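PDB 3M4U: tyrosine specific protein phosphatase, putative from Trypanosoma brucei, which dephosphorylates the nucleolar protein NOPP44/46 and acts as a tyrosine-specific protein phosphatase in the life-cycle switch of the parasite. Local coordinates for residues A[91-96]-A[222-227]; A[95-100]-A[130-135]. All blocks are in the same frame, centred on the assembly; numbering follows the deposited sequence.

Contact 1 (A[91-96]-A[222-227]); sequences TFVACQ and TSPILV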
loop_
_atom_site.group_PDB
_atom_site.type_symbol
_atom_site.label_atom_id
_atom_site.label_comp_id
_atom_site.label_asym_id
_atom_site.label_seq_id
_atom_site.Cartn_x
_atom_site.Cartn_y
_atom_site.Cartn_z
ATOM N N THR A 91 -1.486 -12.054 -1.811
ATOM C CA THR A 91 -0.211 -11.517 -1.337
ATOM C C THR A 91 -0.087 -10.089 -1.888
ATOM O O THR A 91 -0.778 -9.728 -2.839
ATOM C CB THR A 91 1.006 -12.405 -1.747
ATOM O OG1 THR A 91 1.178 -12.388 -3.172
ATOM C CG2 THR A 91 0.788 -13.841 -1.302
ATOM N N PHE A 92 0.779 -9.280 -1.287
ATOM C CA PHE A 92 0.857 -7.866 -1.631
ATOM C C PHE A 92 2.277 -7.410 -1.887
ATOM O O PHE A 92 3.229 -7.981 -1.355
ATOM C CB PHE A 92 0.241 -7.005 -0.524
ATOM C CG PHE A 92 -1.230 -7.257 -0.316
ATOM C CD1 PHE A 92 -2.179 -6.541 -1.029
ATOM C CD2 PHE A 92 -1.659 -8.218 0.572
ATOM C CE1 PHE A 92 -3.541 -6.780 -0.852
ATOM C CE2 PHE A 92 -3.016 -8.467 0.752
ATOM C CZ PHE A 92 -3.954 -7.739 0.043
ATOM N N VAL A 93 2.406 -6.381 -2.721
ATOM C CA VAL A 93 3.652 -5.642 -2.824
ATOM C C VAL A 93 3.432 -4.246 -2.266
ATOM O O VAL A 93 2.542 -3.509 -2.719
ATOM C CB VAL A 93 4.150 -5.550 -4.279
ATOM C CG1 VAL A 93 5.453 -4.785 -4.335
ATOM C CG2 VAL A 93 4.316 -6.934 -4.870
ATOM N N ALA A 94 4.217 -3.901 -1.249
ATOM C CA ALA A 94 4.231 -2.544 -0.697
ATOM C C ALA A 94 5.488 -1.814 -1.146
ATOM O O ALA A 94 6.609 -2.293 -0.945
ATOM C CB ALA A 94 4.150 -2.571 0.813
ATOM N N CYS A 95 5.287 -0.643 -1.741
ATOM C CA CYS A 95 6.381 0.146 -2.285
ATOM C C CYS A 95 6.052 1.649 -2.266
ATOM O O CYS A 95 4.897 2.064 -2.073
ATOM C CB CYS A 95 6.726 -0.329 -3.709
ATOM S SG CYS A 95 5.427 -0.032 -4.920
ATOM N N GLN A 96 7.083 2.460 -2.436
ATOM C CA GLN A 96 6.912 3.899 -2.573
ATOM C C GLN A 96 6.248 4.241 -3.920
ATOM O O GLN A 96 6.024 3.373 -4.757
ATOM C CB GLN A 96 8.281 4.527 -2.587
ATOM C CG GLN A 96 9.051 4.049 -3.816
ATOM C CD GLN A 96 10.419 4.658 -3.931
ATOM O OE1 GLN A 96 10.964 5.188 -2.965
ATOM N NE2 GLN A 96 10.991 4.582 -5.123
ATOM N N THR A 222 -3.509 -14.126 -9.736
ATOM C CA THR A 222 -2.524 -15.101 -9.314
ATOM C C THR A 222 -1.207 -14.374 -9.052
ATOM O O THR A 222 -0.199 -14.987 -8.715
ATOM C CB THR A 222 -2.338 -16.185 -10.398
ATOM O OG1 THR A 222 -1.869 -15.580 -11.612
ATOM C CG2 THR A 222 -3.671 -16.876 -10.677
ATOM N N SER A 223 -1.236 -13.054 -9.217
ATOM C CA SER A 223 -0.082 -12.214 -8.952
ATOM C C SER A 223 -0.350 -11.373 -7.711
ATOM O O SER A 223 -1.506 -11.171 -7.334
ATOM C CB SER A 223 0.179 -11.296 -10.139
ATOM O OG SER A 223 0.015 -11.986 -11.367
ATOM N N PRO A 224 0.718 -10.880 -7.070
ATOM C CA PRO A 224 0.572 -9.982 -5.923
ATOM C C PRO A 224 -0.266 -8.801 -6.327
ATOM O O PRO A 224 -0.296 -8.435 -7.509
ATOM C CB PRO A 224 2.004 -9.499 -5.665
ATOM C CG PRO A 224 2.867 -10.557 -6.245
ATOM C CD PRO A 224 2.129 -11.096 -7.427
ATOM N N ILE A 225 -0.968 -8.232 -5.357
ATOM C CA ILE A 225 -1.638 -6.965 -5.557
ATOM C C ILE A 225 -0.655 -5.942 -5.069
ATOM O O ILE A 225 -0.158 -6.050 -3.945
ATOM C CB ILE A 225 -2.940 -6.869 -4.737
ATOM C CG1 ILE A 225 -3.992 -7.824 -5.323
ATOM C CG2 ILE A 225 -3.444 -5.412 -4.704
ATOM C CD1 ILE A 225 -5.262 -7.951 -4.497
ATOM N N LEU A 226 -0.340 -4.971 -5.924
ATOM C CA LEU A 226 0.598 -3.928 -5.537
ATOM C C LEU A 226 -0.095 -2.721 -4.938
ATOM O O LEU A 226 -0.964 -2.105 -5.561
ATOM C CB LEU A 226 1.482 -3.501 -6.702
ATOM C CG LEU A 226 2.526 -2.437 -6.350
ATOM C CD1 LEU A 226 3.746 -2.594 -7.235
ATOM C CD2 LEU A 226 1.963 -1.014 -6.453
ATOM N N VAL A 227 0.323 -2.378 -3.730
ATOM C CA VAL A 227 -0.205 -1.221 -3.020
ATOM C C VAL A 227 0.949 -0.277 -2.728
ATOM O O VAL A 227 2.004 -0.695 -2.242
ATOM C CB VAL A 227 -0.851 -1.649 -1.674
ATOM C CG1 VAL A 227 -1.340 -0.434 -0.874
ATOM C CG2 VAL A 227 -1.977 -2.660 -1.908
HETATM O O HOH W 1 -2.432 -12.032 -4.609
#

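Contact 2 (A[95-100]-A[130-135]); sequences CQAPVP and LKAERY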
loop_
_atom_site.group_PDB
_atom_site.type_symbol
_atom_site.label_atom_id
_atom_site.label_comp_id
_atom_site.label_asym_id
_atom_site.label_seq_id
_atom_site.Cartn_x
_atom_site.Cartn_y
_atom_site.Cartn_z
ATOM N N CYS A 95 5.287 -0.643 -1.741
ATOM C CA CYS A 95 6.381 0.146 -2.285
ATOM C C CYS A 95 6.052 1.649 -2.266
ATOM O O CYS A 95 4.897 2.064 -2.073
ATOM C CB CYS A 95 6.726 -0.329 -3.709
ATOM S SG CYS A 95 5.427 -0.032 -4.920
ATOM N N GLN A 96 7.083 2.460 -2.436
ATOM C CA GLN A 96 6.912 3.899 -2.573
ATOM C C GLN A 96 6.248 4.241 -3.920
ATOM O O GLN A 96 6.024 3.373 -4.757
ATOM C CB GLN A 96 8.281 4.527 -2.587
ATOM C CG GLN A 96 9.051 4.049 -3.816
ATOM C CD GLN A 96 10.419 4.658 -3.931
ATOM O OE1 GLN A 96 10.964 5.188 -2.965
ATOM N NE2 GLN A 96 10.991 4.582 -5.123
ATOM N N ALA A 97 5.951 5.515 -4.127
ATOM C CA ALA A 97 5.625 6.007 -5.449
ATOM C C ALA A 97 6.942 6.214 -6.207
ATOM O O ALA A 97 7.842 6.938 -5.744
ATOM C CB ALA A 97 4.874 7.302 -5.349
ATOM N N PRO A 98 7.049 5.587 -7.385
ATOM C CA PRO A 98 8.254 5.633 -8.220
ATOM C C PRO A 98 8.694 7.075 -8.446
ATOM O O PRO A 98 7.851 7.932 -8.740
ATOM C CB PRO A 98 7.789 5.045 -9.559
ATOM C CG PRO A 98 6.450 4.397 -9.301
ATOM C CD PRO A 98 5.881 5.012 -8.079
ATOM N N VAL A 99 9.985 7.351 -8.303
ATOM C CA VAL A 99 10.490 8.640 -8.761
ATOM C C VAL A 99 10.668 8.565 -10.293
ATOM O O VAL A 99 10.700 7.465 -10.870
ATOM C CB VAL A 99 11.788 9.071 -8.032
ATOM C CG1 VAL A 99 11.554 9.138 -6.525
ATOM C CG2 VAL A 99 12.947 8.134 -8.367
ATOM N N PRO A 100 10.755 9.729 -10.956
ATOM C CA PRO A 100 10.868 9.729 -12.422
ATOM C C PRO A 100 11.881 8.705 -12.962
ATOM O O PRO A 100 11.535 7.896 -13.826
ATOM C CB PRO A 100 11.327 11.158 -12.728
ATOM C CG PRO A 100 10.703 11.975 -11.627
ATOM C CD PRO A 100 10.775 11.094 -10.397
ATOM N N LEU A 130 5.331 17.585 -2.903
ATOM C CA LEU A 130 5.472 16.510 -3.888
ATOM C C LEU A 130 5.410 15.153 -3.182
ATOM O O LEU A 130 6.121 14.924 -2.208
ATOM C CB LEU A 130 6.799 16.641 -4.645
ATOM C CG LEU A 130 7.085 15.528 -5.656
ATOM C CD1 LEU A 130 5.957 15.478 -6.708
ATOM C CD2 LEU A 130 8.472 15.677 -6.318
ATOM N N LYS A 131 4.551 14.266 -3.668
ATOM C CA LYS A 131 4.327 12.992 -3.014
ATOM C C LYS A 131 4.538 11.841 -3.990
ATOM O O LYS A 131 5.066 10.787 -3.614
ATOM C CB LYS A 131 2.910 12.937 -2.431
ATOM C CG LYS A 131 2.641 13.962 -1.334
ATOM C CD LYS A 131 3.325 13.557 -0.031
ATOM C CE LYS A 131 3.088 14.563 1.068
ATOM N NZ LYS A 131 3.784 14.220 2.361
ATOM N N ALA A 132 4.153 12.054 -5.246
ATOM C CA ALA A 132 4.177 10.979 -6.234
ATOM C C ALA A 132 4.333 11.505 -7.641
ATOM O O ALA A 132 4.210 12.701 -7.896
ATOM C CB ALA A 132 2.921 10.108 -6.128
ATOM N N GLU A 133 4.618 10.590 -8.554
ATOM C CA GLU A 133 4.867 10.950 -9.940
ATOM C C GLU A 133 3.811 10.274 -10.789
ATOM O O GLU A 133 3.644 9.056 -10.732
ATOM C CB GLU A 133 6.272 10.490 -10.358
ATOM C CG GLU A 133 6.677 10.858 -11.786
ATOM C CD GLU A 133 6.928 12.362 -11.986
ATOM O OE1 GLU A 133 7.176 13.089 -10.993
ATOM O OE2 GLU A 133 6.890 12.813 -13.152
ATOM N N ARG A 134 3.105 11.060 -11.585
ATOM C CA ARG A 134 2.037 10.527 -12.420
ATOM C C ARG A 134 2.581 9.574 -13.495
ATOM O O ARG A 134 3.560 9.879 -14.187
ATOM C CB ARG A 134 1.270 11.683 -13.045
ATOM C CG ARG A 134 0.043 11.279 -13.807
ATOM C CD ARG A 134 -0.485 12.455 -14.598
ATOM N NE ARG A 134 -0.348 12.127 -16.005
ATOM C CZ ARG A 134 0.025 12.970 -16.954
ATOM N NH1 ARG A 134 0.285 14.236 -16.670
ATOM N NH2 ARG A 134 0.127 12.529 -18.192
ATOM N N TYR A 135 1.965 8.407 -13.611
ATOM C CA TYR A 135 2.405 7.402 -14.578
ATOM C C TYR A 135 1.226 6.924 -15.396
ATOM O O TYR A 135 1.258 5.844 -15.960
ATOM C CB TYR A 135 3.055 6.192 -13.879
ATOM C CG TYR A 135 2.251 5.604 -12.718
ATOM C CD1 TYR A 135 1.339 4.569 -12.923
ATOM C CD2 TYR A 135 2.425 6.077 -11.412
ATOM C CE1 TYR A 135 0.625 4.016 -11.874
ATOM C CE2 TYR A 135 1.706 5.534 -10.345
ATOM C CZ TYR A 135 0.805 4.511 -10.585
ATOM O OH TYR A 135 0.091 3.980 -9.530
HETATM O O HOH W 2 4.931 7.815 -8.618
#

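Contact 1 (A[91-96]-A[222-227])
Strand 92-95 pairs in parallel with strand 225-228 in the buried mixed sheet of the phosphatase domain. The axes of the two short segments come within 4.5 Å at an angle of 22°, and the register sets Phe92 beside Ile225, Val93 beside Leu226 and Ala94 beside Val227. Segment 91-96 uses every second residue, Thr91, Val93 and Cys95, for this ladder: Thr91 O accepts from Ile225 N, Val93 N donates to Ile225 O, and Val93 O accepts from Val227 N. The last of these is 2.7 Å long. At its far end the ladder closes with a weak hydrogen bond, Cys95 N to Val227 O at 3.3 Å. At the opposite end a water bridges Thr91 N and Ser223 O.

Phe92, Ile225 and Val227 share one face. The Phe92 ring and the Ile225 side chain run side by side, CD1 of the ring lying 3.8 Å from Ile225 CB, while Val227 CG2 reaches the same ring carbon obliquely. Helices 206-217 and 234-250 cover this face, Tyr243 meeting the Phe92 ring edge-to-face. On the other face, Val93 CG2 packs 3.5 Å from Pro224 CB. Val93 CG1, anti to the backbone N (chi1 -180°), instead meets Leu226 CD1. Both methyls of Leu226 also touch Cys95 SG, the nearer being CD1 at 3.8 Å, and Phe106 of helix 103-112 closes over them.

Backbone bonds from Leu226 to Leu117 and Val119 place strand 225-228 between strands 92-95 and 117-120. Parallel strands covered by helices on both faces are the central-sheet arrangement of the classical protein tyrosine phosphatase fold.

Contact 2 (A[95-100]-A[130-135])
Ala97 and Ala132 meet methyl to methyl, CB to CB at 3.5 Å, where the loop after strand 92-95 passes the loop after strand 129-130. The bond from CA to CB of Ala97 points at the opposite loop, and its methyl also lies 3.8 Å from Ala132 CA. Two such small side chains let the backbones draw close, to 5.2 Å between the CA atoms of the pair. His228 touches Ala97 and Met120 touches Ala132, so strands 225-228 and 117-120 both border this apolar point.

Glu133 and Pro100 form the second point of touch, their side chains crossing at about a right angle. The glutamate leaves its backbone with CG anti to N (chi1 -178°) and then bends at chi2 (70°), a fold that brings its carboxylate to the proline ring. Pro100 CG lies 3.8 Å from both Glu133 CD and Glu133 OE1, and this is a van der Waals touch between a ring carbon and the acid group. Behind the bend, Glu133 CB rests 3.4 Å from Pro98 O.

That carbonyl has a polar partner as well: a water donates to Pro98 O at 2.9 Å and accepts from Glu133 N at 2.8 Å, tying the loops through their backbones. Arg50 adds a weak bond to Pro98 O through NH2 and a firmer one to Ala97 O through NE.

No direct hydrogen bond joins the two segments, which bury a modest 237 Å² between them. Ser230 links them from outside, bonding to the Ala97 backbone and, through OG, to Lys131 O. The direct touch is mostly apolar, consistent with loops spaced by side-chain fit as well as by bridging polar groups.

In the fold
Contacts 1 and 2 both begin from the stretch around Cys95 and Gln96, and their centres lie about 16 Å apart. Along the chain, 91-96 overlaps 95-100 at these two residues, the partner loop 130-135 follows about 30 residues later, and 222-227 comes last. Contact 1 therefore joins parts of the chain 126 residues apart, about 8 Å from the centre of the molecule, whereas contact 2 sits farther out, at about 13 Å. Strand 225-228 connects them: Leu226 belongs to contact 1, and His228 just beyond touches Ala97 and bonds to Tyr135. Phe106 of helix 103-112 likewise touches residues of both contacts, so sheet, helix and loops pack as one phosphatase domain.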